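Long-range contacts in competence protein PILN (Thermus thermophilus, PDB 4BHQ), which takes part in type IV pilus biogenesis and competence, probably as a component of the inner-membrane platform on which pilus assembly starts: residues 60-65 with 74-79; 105-110 with 150-155. One frame throughout, in Å; residues are numbered along the deposited sequence.

How the contacts relate
The centre of contact 2 is about 3 Å from the centre of the chain, and it is buried, whereas contact 1, its centre about 11 Å from the chain centre, is only partly buried. Both reach the same antiparallel sheet: strand 73-82 supplies 74-79, and its neighbour 102-112 supplies 105-110. They meet there through Ser-79 O and Ala-107 N, 2.8 Å apart and probably hydrogen-bonded, and through Val-78 CG1 packing on Leu-108 CD2. Their chemistry differs with place. In contact 1 a helix reaches the sheet's first strand through one side-chain amide beside a few aliphatic groups; contact 2 is strand pairing by main-chain hydrogen bonds, with an apolar face and a largely polar one. Both also touch the second subunit.

Contact 1. Residues 60-65 with 74-79; sequences FINQIP and ALRSVS
Asn-62, near the end of helix 53-63, grips the backbone of Leu-75 with both ends of its amide. CG stands anti to the carbonyl carbon (chi1 -70°), which carries the amide out to the strand. There OD1 accepts from Leu-75 N at 2.8 Å, on a lone pair in the carbonyl plane, and ND2 donates to Leu-75 O at 2.7 Å. The second bond also follows a lone pair, but its acceptor sits 17° out of the Asn-62 amide plane. Two bonds to one residue fix the rotation of the amide. An alanine here would remove both and would probably leave N and O of Leu-75 without these mates, with chiefly aliphatic contacts remaining between the two segments.

Those contacts come from Ile-61. Its CG2 branch meets Leu-75 CD1 at 4.1 Å, the two side chains running obliquely, while Ile-61 CD1, at the end of an extended chain (chi2 171°), approaches Val-78 CG2 at 4.2 Å. Beyond the amide, Arg-76 turns its NE to Glu-111 in a salt bridge. Arg-76 and Ser-77 both face Gln-109, which makes a classic beta bulge in strand 73-82; the Asn-62 bonds tie the helix to Leu-75, just before it.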
# COMPACT_ATOMS: atom_id res chain seq x y z
N PHE A 60 -5.16 3.30 -2.30
CA PHE A 60 -5.48 1.92 -1.84
C PHE A 60 -4.99 1.69 -0.44
O PHE A 60 -5.72 1.18 0.44
CB PHE A 60 -4.80 0.89 -2.80
CG PHE A 60 -4.83 -0.54 -2.26
CD1 PHE A 60 -6.07 -1.24 -2.15
CD2 PHE A 60 -3.69 -1.13 -1.73
CE1 PHE A 60 -6.11 -2.53 -1.56
CE2 PHE A 60 -3.73 -2.40 -1.17
CZ PHE A 60 -4.96 -3.10 -1.09
N ILE A 61 -3.73 2.08 -0.17
CA ILE A 61 -3.18 1.92 1.17
C ILE A 61 -3.94 2.73 2.21
O ILE A 61 -4.22 2.22 3.29
CB ILE A 61 -1.68 2.28 1.19
CG1 ILE A 61 -0.91 1.22 0.28
CG2 ILE A 61 -1.19 2.24 2.67
CD1 ILE A 61 0.56 1.57 0.01
N ASN A 62 -4.33 3.95 1.87
CA ASN A 62 -5.08 4.76 2.80
C ASN A 62 -6.47 4.20 3.08
O ASN A 62 -7.09 4.55 4.11
CB ASN A 62 -5.26 6.20 2.25
CG ASN A 62 -3.97 6.99 2.21
OD1 ASN A 62 -2.97 6.62 2.87
ND2 ASN A 62 -3.93 8.01 1.38
N GLN A 63 -6.99 3.37 2.15
CA GLN A 63 -8.35 2.80 2.35
C GLN A 63 -8.38 1.59 3.31
O GLN A 63 -9.44 1.18 3.82
CB GLN A 63 -8.95 2.46 0.99
CG GLN A 63 -10.45 2.27 1.01
CD GLN A 63 -11.20 3.56 1.37
OE1 GLN A 63 -10.67 4.67 1.21
NE2 GLN A 63 -12.43 3.40 1.81
N ILE A 64 -7.22 0.96 3.51
CA ILE A 64 -7.13 -0.19 4.38
C ILE A 64 -7.53 0.22 5.78
O ILE A 64 -6.99 1.13 6.32
CB ILE A 64 -5.71 -0.81 4.34
CG1 ILE A 64 -5.39 -1.34 2.93
CG2 ILE A 64 -5.58 -1.92 5.38
CD1 ILE A 64 -3.93 -1.77 2.80
N PRO A 65 -8.53 -0.47 6.39
CA PRO A 65 -9.08 0.10 7.64
C PRO A 65 -8.17 -0.08 8.79
O PRO A 65 -7.53 -1.15 8.90
CB PRO A 65 -10.43 -0.67 7.85
CG PRO A 65 -10.19 -1.98 7.10
CD PRO A 65 -9.35 -1.62 5.91
N ALA A 74 -1.33 9.43 6.31
CA ALA A 74 -1.94 9.20 4.98
C ALA A 74 -0.91 9.36 3.91
O ALA A 74 -0.17 10.37 3.88
CB ALA A 74 -3.09 10.18 4.79
N LEU A 75 -0.85 8.41 2.97
CA LEU A 75 0.10 8.55 1.89
C LEU A 75 -0.54 9.29 0.71
O LEU A 75 -1.71 9.11 0.42
CB LEU A 75 0.69 7.16 1.51
CG LEU A 75 1.37 6.46 2.75
CD1 LEU A 75 1.74 5.05 2.44
CD2 LEU A 75 2.66 7.24 3.08
N ARG A 76 0.27 10.08 -0.01
CA ARG A 76 -0.17 10.82 -1.17
C ARG A 76 0.50 10.32 -2.42
O ARG A 76 -0.01 10.51 -3.56
CB ARG A 76 0.17 12.33 -1.01
CG ARG A 76 -0.55 12.93 0.16
CD ARG A 76 -2.12 12.84 -0.18
NE ARG A 76 -2.86 13.32 0.98
CZ ARG A 76 -4.07 12.94 1.30
NH1 ARG A 76 -4.71 12.02 0.51
NH2 ARG A 76 -4.64 13.52 2.31
N SER A 77 1.65 9.68 -2.25
CA SER A 77 2.34 9.09 -3.40
C SER A 77 3.22 7.99 -2.91
O SER A 77 3.94 8.14 -1.92
CB SER A 77 3.17 10.17 -4.16
OG SER A 77 3.85 9.52 -5.24
N VAL A 78 3.14 6.85 -3.57
CA VAL A 78 4.04 5.74 -3.25
C VAL A 78 4.58 5.19 -4.57
O VAL A 78 3.85 4.49 -5.31
CB VAL A 78 3.29 4.60 -2.52
CG1 VAL A 78 4.25 3.43 -2.29
CG2 VAL A 78 2.65 5.07 -1.18
N SER A 79 5.85 5.46 -4.86
CA SER A 79 6.44 5.00 -6.13
C SER A 79 7.45 3.92 -5.78
O SER A 79 8.05 3.94 -4.74
CB SER A 79 7.15 6.17 -6.86
OG SER A 79 8.51 6.26 -6.40

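Contact 2. Residues 105-110 with 150-155; sequences EFALQG and SARVGV
Phe-106 and Val-155 meet at a ring edge: the CG2 branch of Val-155 lies in the plane of the ring, 3.8 Å from Phe-106 CE2. With CG anti to the carbonyl carbon (chi1 -71°), the ring reaches past its directly paired residue, Val-153, to touch the valine two positions on. Val-153 instead turns CG2 to Leu-108 CD1, 3.9 Å away, the two side chains crossing at a slant. As paired residues, Phe-106 with Val-153 and Leu-108 with Ala-151 fall on one face, which is apolar.

The other face is more polar, carrying Glu-105, Arg-152, Gln-109 and Ser-150 beside Ala-107. Glu-105 extends its chain to lay the carboxylate beside the Arg-152 methylene CD, which OE1 approaches to 3.9 Å. The carboxylate and guanidinium planes are 42° apart, and OE2 stays 4.6 Å from Arg-152 NE, well out of the guanidinium plane, so the two charges are merely near. Each has a closer partner: Glu-105 bonds to Arg-81 and Tyr-97, and Arg-152 to Glu-134. Further along, the Gln-109 chain bends at its second torsion, bringing NE2 to 3.4 Å from Ser-150 CB.

Antiparallel register is set by two hydrogen-bonded pairs, Phe-106 with Val-153 and Leu-108 with Ala-151. The bond from Phe-106 N to Val-153 O measures 2.8 Å and is almost straight at 174°.

These are the two central strands of the four-stranded sheet, flanked by 73-82 and 131-141. Against the apolar face packs helix 53-63 of the second subunit, whose Phe-60 stacks on Phe-106 and whose Tyr-56 touches Val-155.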
# COMPACT_ATOMS: atom_id res chain seq x y z
N GLU A 105 13.21 0.05 -3.90
CA GLU A 105 13.05 1.28 -3.14
C GLU A 105 11.70 1.92 -3.41
O GLU A 105 11.29 2.07 -4.58
CB GLU A 105 14.15 2.30 -3.57
CG GLU A 105 14.16 3.54 -2.74
CD GLU A 105 15.31 4.50 -3.14
OE1 GLU A 105 15.22 5.13 -4.19
OE2 GLU A 105 16.26 4.59 -2.37
N PHE A 106 11.06 2.36 -2.32
CA PHE A 106 9.78 3.07 -2.40
C PHE A 106 10.01 4.52 -2.06
O PHE A 106 10.58 4.81 -1.02
CB PHE A 106 8.79 2.49 -1.38
CG PHE A 106 8.30 1.12 -1.75
CD1 PHE A 106 7.22 0.97 -2.58
CD2 PHE A 106 8.91 -0.01 -1.22
CE1 PHE A 106 6.73 -0.31 -2.92
CE2 PHE A 106 8.42 -1.28 -1.55
CZ PHE A 106 7.35 -1.42 -2.43
N ALA A 107 9.61 5.43 -2.95
CA ALA A 107 9.63 6.85 -2.60
C ALA A 107 8.25 7.31 -2.16
O ALA A 107 7.24 7.10 -2.88
CB ALA A 107 10.11 7.66 -3.82
N LEU A 108 8.19 7.95 -1.00
CA LEU A 108 6.95 8.26 -0.30
C LEU A 108 6.76 9.76 -0.08
O LEU A 108 7.69 10.44 0.45
CB LEU A 108 6.95 7.58 1.11
CG LEU A 108 7.23 6.08 1.22
CD1 LEU A 108 7.12 5.58 2.68
CD2 LEU A 108 6.21 5.27 0.35
N GLN A 109 5.58 10.24 -0.43
CA GLN A 109 5.13 11.59 -0.00
C GLN A 109 3.93 11.33 0.85
O GLN A 109 3.02 10.53 0.47
CB GLN A 109 4.72 12.44 -1.20
CG GLN A 109 5.82 12.64 -2.17
CD GLN A 109 6.87 13.56 -1.60
OE1 GLN A 109 6.51 14.47 -0.85
NE2 GLN A 109 8.16 13.30 -1.90
N GLY A 110 3.86 11.97 2.01
CA GLY A 110 2.72 11.73 2.90
C GLY A 110 2.38 12.86 3.84
O GLY A 110 2.96 13.96 3.78
N SER A 150 8.40 13.56 3.51
CA SER A 150 8.91 12.67 2.48
C SER A 150 9.98 11.78 2.98
O SER A 150 10.79 12.13 3.88
CB SER A 150 9.38 13.47 1.23
OG SER A 150 10.56 14.17 1.53
N ALA A 151 9.99 10.57 2.41
CA ALA A 151 10.90 9.53 2.83
C ALA A 151 11.12 8.54 1.71
O ALA A 151 10.27 8.37 0.82
CB ALA A 151 10.37 8.80 4.09
N ARG A 152 12.24 7.84 1.77
CA ARG A 152 12.49 6.67 0.91
C ARG A 152 12.60 5.43 1.82
O ARG A 152 13.28 5.50 2.83
CB ARG A 152 13.78 6.88 0.11
CG ARG A 152 13.54 7.83 -1.09
CD ARG A 152 14.87 8.22 -1.82
NE ARG A 152 15.73 8.86 -0.82
CZ ARG A 152 16.92 9.41 -1.03
NH1 ARG A 152 17.47 9.39 -2.24
NH2 ARG A 152 17.54 9.99 0.01
N VAL A 153 11.91 4.33 1.44
CA VAL A 153 12.00 3.05 2.15
C VAL A 153 12.71 2.00 1.29
O VAL A 153 12.30 1.75 0.15
CB VAL A 153 10.61 2.54 2.63
CG1 VAL A 153 10.66 1.05 3.02
CG2 VAL A 153 10.15 3.36 3.84
N GLY A 154 13.76 1.36 1.84
CA GLY A 154 14.46 0.32 1.08
C GLY A 154 14.03 -1.06 1.60
O GLY A 154 13.78 -1.24 2.77
N VAL A 155 13.89 -2.03 0.68
CA VAL A 155 13.51 -3.39 1.03
C VAL A 155 14.53 -4.38 0.47
O VAL A 155 14.88 -4.33 -0.71
CB VAL A 155 12.09 -3.74 0.43
CG1 VAL A 155 11.57 -5.03 1.13
CG2 VAL A 155 11.15 -2.56 0.69